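Local atomic coordinates of mevalonate 3-kinase (Thermoplasma acidophilum, PDB entry 4RKS), a protein that phosphorylates the 3-hydroxyl of (R)-mevalonate with ATP, a step of the alternative mevalonate pathway to isoprenoids in extreme acidophiles. Residues Thr46-Tyr58 against Arg163-Phe177. Numbering follows the deposited sequence.
Sequences TRTPLHTSAGIAY and RSLFGGLTITWSDGF. With MEV ((R)-mevalonate), chain C.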
# COMPACT_ATOMS: atom_id res chain seq x y z
N THR A 46 16.34 7.05 0.64
CA THR A 46 15.37 7.29 1.71
C THR A 46 13.93 7.14 1.24
O THR A 46 13.03 6.82 2.03
CB THR A 46 15.55 8.69 2.30
OG1 THR A 46 15.15 9.66 1.32
CG2 THR A 46 16.99 8.91 2.66
N ARG A 47 13.72 7.41 -0.05
CA ARG A 47 12.44 7.22 -0.74
C ARG A 47 11.29 8.02 -0.14
O ARG A 47 10.15 7.59 -0.19
CB ARG A 47 12.08 5.74 -0.80
CG ARG A 47 13.18 4.85 -1.38
CD ARG A 47 12.59 3.60 -1.99
NE ARG A 47 11.86 3.91 -3.21
CZ ARG A 47 11.39 3.01 -4.07
NH1 ARG A 47 11.56 1.72 -3.85
NH2 ARG A 47 10.74 3.41 -5.15
N THR A 48 11.59 9.21 0.39
CA THR A 48 10.54 10.12 0.86
C THR A 48 9.59 10.54 -0.28
O THR A 48 10.05 10.97 -1.33
CB THR A 48 11.16 11.37 1.50
OG1 THR A 48 12.09 10.97 2.51
CG2 THR A 48 10.09 12.27 2.14
N PRO A 49 8.27 10.42 -0.07
CA PRO A 49 7.27 10.85 -1.06
C PRO A 49 7.40 12.35 -1.39
O PRO A 49 7.51 13.16 -0.47
CB PRO A 49 5.93 10.59 -0.36
CG PRO A 49 6.23 9.52 0.63
CD PRO A 49 7.63 9.79 1.11
N LEU A 50 7.38 12.71 -2.67
CA LEU A 50 7.51 14.12 -3.05
C LEU A 50 6.30 14.94 -2.65
O LEU A 50 6.39 16.16 -2.51
CB LEU A 50 7.75 14.25 -4.55
CG LEU A 50 9.20 14.10 -4.99
CD1 LEU A 50 9.33 14.28 -6.49
CD2 LEU A 50 10.10 15.10 -4.25
N HIS A 51 5.16 14.29 -2.46
CA HIS A 51 3.95 15.03 -2.15
C HIS A 51 2.98 14.21 -1.31
O HIS A 51 3.20 13.02 -1.07
CB HIS A 51 3.26 15.50 -3.44
CG HIS A 51 2.66 14.40 -4.27
ND1 HIS A 51 1.47 13.79 -3.94
CD2 HIS A 51 3.08 13.81 -5.42
CE1 HIS A 51 1.17 12.88 -4.86
NE2 HIS A 51 2.14 12.87 -5.76
N THR A 52 1.91 14.85 -0.85
CA THR A 52 0.93 14.20 0.03
C THR A 52 0.10 13.13 -0.70
O THR A 52 -0.30 13.32 -1.84
CB THR A 52 -0.02 15.25 0.65
OG1 THR A 52 0.74 16.13 1.49
CG2 THR A 52 -1.14 14.60 1.46
N SER A 53 -0.13 11.99 -0.05
CA SER A 53 -0.93 10.92 -0.63
C SER A 53 -1.84 10.33 0.44
O SER A 53 -1.74 10.69 1.61
CB SER A 53 -0.04 9.83 -1.23
OG SER A 53 0.90 9.35 -0.28
N ALA A 54 -2.74 9.43 0.03
CA ALA A 54 -3.62 8.74 0.96
C ALA A 54 -3.86 7.29 0.51
O ALA A 54 -3.71 6.96 -0.67
CB ALA A 54 -4.97 9.49 1.09
N GLY A 55 -4.22 6.42 1.44
CA GLY A 55 -4.43 5.04 1.07
C GLY A 55 -5.22 4.22 2.06
O GLY A 55 -5.52 4.68 3.17
N ILE A 56 -5.55 2.99 1.66
CA ILE A 56 -6.23 2.02 2.53
C ILE A 56 -5.44 0.72 2.57
O ILE A 56 -4.82 0.36 1.57
CB ILE A 56 -7.65 1.67 2.03
CG1 ILE A 56 -7.60 1.44 0.52
CG2 ILE A 56 -8.65 2.72 2.42
CD1 ILE A 56 -8.93 1.00 -0.09
N ALA A 57 -5.47 0.01 3.69
CA ALA A 57 -5.01 -1.37 3.73
C ALA A 57 -6.19 -2.30 3.42
O ALA A 57 -7.31 -2.03 3.84
CB ALA A 57 -4.41 -1.70 5.08
N TYR A 58 -5.93 -3.38 2.68
CA TYR A 58 -7.00 -4.32 2.35
C TYR A 58 -6.57 -5.77 2.59
O TYR A 58 -5.37 -6.05 2.72
CB TYR A 58 -7.44 -4.16 0.89
CG TYR A 58 -6.43 -4.70 -0.13
CD1 TYR A 58 -5.40 -3.91 -0.61
CD2 TYR A 58 -6.53 -6.01 -0.60
CE1 TYR A 58 -4.50 -4.38 -1.54
CE2 TYR A 58 -5.62 -6.51 -1.53
CZ TYR A 58 -4.60 -5.69 -1.99
OH TYR A 58 -3.69 -6.15 -2.91
N ARG A 163 0.97 3.20 5.13
CA ARG A 163 -0.41 2.80 4.88
C ARG A 163 -0.67 1.48 5.59
O ARG A 163 -1.70 1.29 6.23
CB ARG A 163 -0.67 2.63 3.37
CG ARG A 163 -0.71 3.91 2.56
CD ARG A 163 -0.70 3.54 1.05
NE ARG A 163 -0.78 4.71 0.18
CZ ARG A 163 -0.77 4.67 -1.15
NH1 ARG A 163 -0.67 3.51 -1.79
NH2 ARG A 163 -0.85 5.80 -1.85
N SER A 164 0.28 0.57 5.46
CA SER A 164 0.11 -0.76 6.01
C SER A 164 0.47 -0.80 7.50
O SER A 164 -0.07 -1.61 8.23
CB SER A 164 0.96 -1.76 5.22
OG SER A 164 0.84 -3.05 5.77
N LEU A 165 1.36 0.09 7.94
CA LEU A 165 1.73 0.10 9.35
C LEU A 165 0.54 0.47 10.24
O LEU A 165 0.27 -0.17 11.24
CB LEU A 165 2.91 1.07 9.60
CG LEU A 165 3.46 1.11 11.02
CD1 LEU A 165 3.94 -0.26 11.47
CD2 LEU A 165 4.58 2.15 11.16
N PHE A 166 -0.21 1.50 9.84
CA PHE A 166 -1.26 2.03 10.70
C PHE A 166 -2.65 1.46 10.39
O PHE A 166 -3.50 1.32 11.27
CB PHE A 166 -1.28 3.55 10.63
CG PHE A 166 -0.11 4.18 11.31
CD1 PHE A 166 -0.10 4.35 12.69
CD2 PHE A 166 1.00 4.58 10.59
CE1 PHE A 166 0.99 4.92 13.33
CE2 PHE A 166 2.10 5.16 11.23
CZ PHE A 166 2.09 5.33 12.60
N GLY A 167 -2.86 1.11 9.13
CA GLY A 167 -4.08 0.42 8.77
C GLY A 167 -5.23 1.35 8.44
O GLY A 167 -5.10 2.56 8.52
N GLY A 168 -6.37 0.77 8.07
CA GLY A 168 -7.53 1.58 7.71
C GLY A 168 -7.26 2.59 6.61
O GLY A 168 -6.49 2.33 5.67
N LEU A 169 -7.91 3.74 6.70
CA LEU A 169 -7.66 4.83 5.77
C LEU A 169 -6.66 5.77 6.40
O LEU A 169 -6.85 6.20 7.53
CB LEU A 169 -8.95 5.59 5.45
CG LEU A 169 -8.83 6.89 4.65
CD1 LEU A 169 -8.29 6.60 3.25
CD2 LEU A 169 -10.20 7.61 4.58
N THR A 170 -5.59 6.07 5.66
CA THR A 170 -4.56 6.97 6.16
C THR A 170 -4.29 8.07 5.15
O THR A 170 -4.63 7.95 3.96
CB THR A 170 -3.24 6.24 6.43
OG1 THR A 170 -2.81 5.57 5.24
CG2 THR A 170 -3.39 5.23 7.59
N ILE A 171 -3.71 9.16 5.65
CA ILE A 171 -3.14 10.19 4.83
C ILE A 171 -1.67 10.30 5.20
O ILE A 171 -1.32 10.29 6.38
CB ILE A 171 -3.82 11.56 5.02
CG1 ILE A 171 -5.22 11.57 4.40
CG2 ILE A 171 -2.97 12.69 4.45
CD1 ILE A 171 -6.02 12.76 4.81
N THR A 172 -0.79 10.36 4.21
CA THR A 172 0.61 10.59 4.50
C THR A 172 0.98 11.96 3.95
O THR A 172 1.15 12.12 2.73
CB THR A 172 1.50 9.51 3.91
OG1 THR A 172 1.15 8.26 4.51
CG2 THR A 172 2.99 9.81 4.18
N TRP A 173 1.02 12.95 4.84
CA TRP A 173 1.41 14.33 4.51
C TRP A 173 2.89 14.37 4.17
O TRP A 173 3.67 13.70 4.82
CB TRP A 173 1.12 15.29 5.68
CG TRP A 173 -0.29 15.20 6.21
CD1 TRP A 173 -0.72 14.49 7.30
CD2 TRP A 173 -1.46 15.81 5.65
NE1 TRP A 173 -2.07 14.64 7.47
CE2 TRP A 173 -2.56 15.43 6.46
CE3 TRP A 173 -1.69 16.63 4.54
CZ2 TRP A 173 -3.86 15.86 6.20
CZ3 TRP A 173 -2.98 17.05 4.28
CH2 TRP A 173 -4.05 16.66 5.11
N SER A 174 3.27 15.17 3.19
CA SER A 174 4.68 15.24 2.80
C SER A 174 4.99 16.48 1.98
O SER A 174 4.21 16.87 1.10
CB SER A 174 5.10 13.99 2.02
OG SER A 174 6.48 14.06 1.66
N ASP A 175 6.12 17.10 2.28
CA ASP A 175 6.60 18.25 1.53
C ASP A 175 7.86 17.88 0.75
O ASP A 175 8.56 18.74 0.23
CB ASP A 175 6.87 19.44 2.47
CG ASP A 175 7.89 19.13 3.57
OD1 ASP A 175 8.55 18.07 3.53
OD2 ASP A 175 8.02 19.96 4.49
N GLY A 176 8.16 16.59 0.70
CA GLY A 176 9.35 16.12 0.01
C GLY A 176 10.57 15.98 0.91
O GLY A 176 11.58 15.42 0.49
N PHE A 177 10.48 16.50 2.13
CA PHE A 177 11.59 16.43 3.08
C PHE A 177 11.19 15.67 4.33
O PHE A 177 11.95 14.85 4.84
CB PHE A 177 12.06 17.83 3.47
CG PHE A 177 12.40 18.71 2.31
CD1 PHE A 177 13.63 18.58 1.66
CD2 PHE A 177 11.51 19.67 1.87
CE1 PHE A 177 13.94 19.39 0.58
CE2 PHE A 177 11.81 20.48 0.79
CZ PHE A 177 13.04 20.34 0.15
C8 MEV C . 2.84 4.01 -4.58
O8 MEV C . 4.22 4.04 -4.25
C2 MEV C . 2.72 4.10 -6.09
C3 MEV C . 1.38 3.75 -6.71
O7 MEV C . 0.86 2.54 -6.23
C4 MEV C . 0.36 4.85 -6.44
C5 MEV C . -0.32 4.73 -5.09
O3 MEV C . -0.79 3.63 -4.68
O4 MEV C . -0.40 5.75 -4.36
C6 MEV C . 1.61 3.62 -8.20
O HOH W 1 2.80 11.00 0.75
O HOH W 2 -0.76 7.09 1.19
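R163 passes over G55 of the neighbouring strand on its way to the substrate, consistent with a glycine at that position giving a ligand-binding side chain its path across a sheet. Its chain, extended from CG to NE, runs over G55, whose CA lies 3.8 Å from NE; the bare glycine backbone lets the arginine lie this close. The guanidinium then meets the mevalonate carboxylate through two hydrogen bonds, NH1 to O3 and NH2 to O4, the latter 2.6 Å long, with the carboxylate carbon C5 in the guanidinium plane. NE, on the guanidinium edge, donates to a water lying in the same plane, which in turn donates to OG of S53, a link that should help fix the rotation of the group. A second water accepts a hydrogen bond from S53 OG and donates to the carbonyl oxygens of H51 and T172.

Beneath the arginine, 53-58 and 169-174 pair antiparallel: S53 with T172 and G55 with T170 are hydrogen-bonded pairs. The other face carries A54 and I56, with A54 CB 3.9 Å from I171 CG1 and I56 CG2 4.0 Å from L169 CD1. Farther along, T52 lies alongside W173, its CG2 3.7 Å from CE3, while I171 CG2 sits 3.4 Å above the centre of the indole. T52 OG1 accepts from S174 N and is also hydrogen-bonded to OD1 of D228. S174 swings OG away from its own N (chi1 -179°), where it donates a short 2.5 Å bond to P49 O and accepts from G176 N, forming an ST turn.

Strand 53-59 pairs antiparallel with 169-174 and also with 24-34 in the N-terminal GHMP-kinase domain; strand 179-185 pairs antiparallel with 169-174, and helix 220-238 packs against H51 and W173.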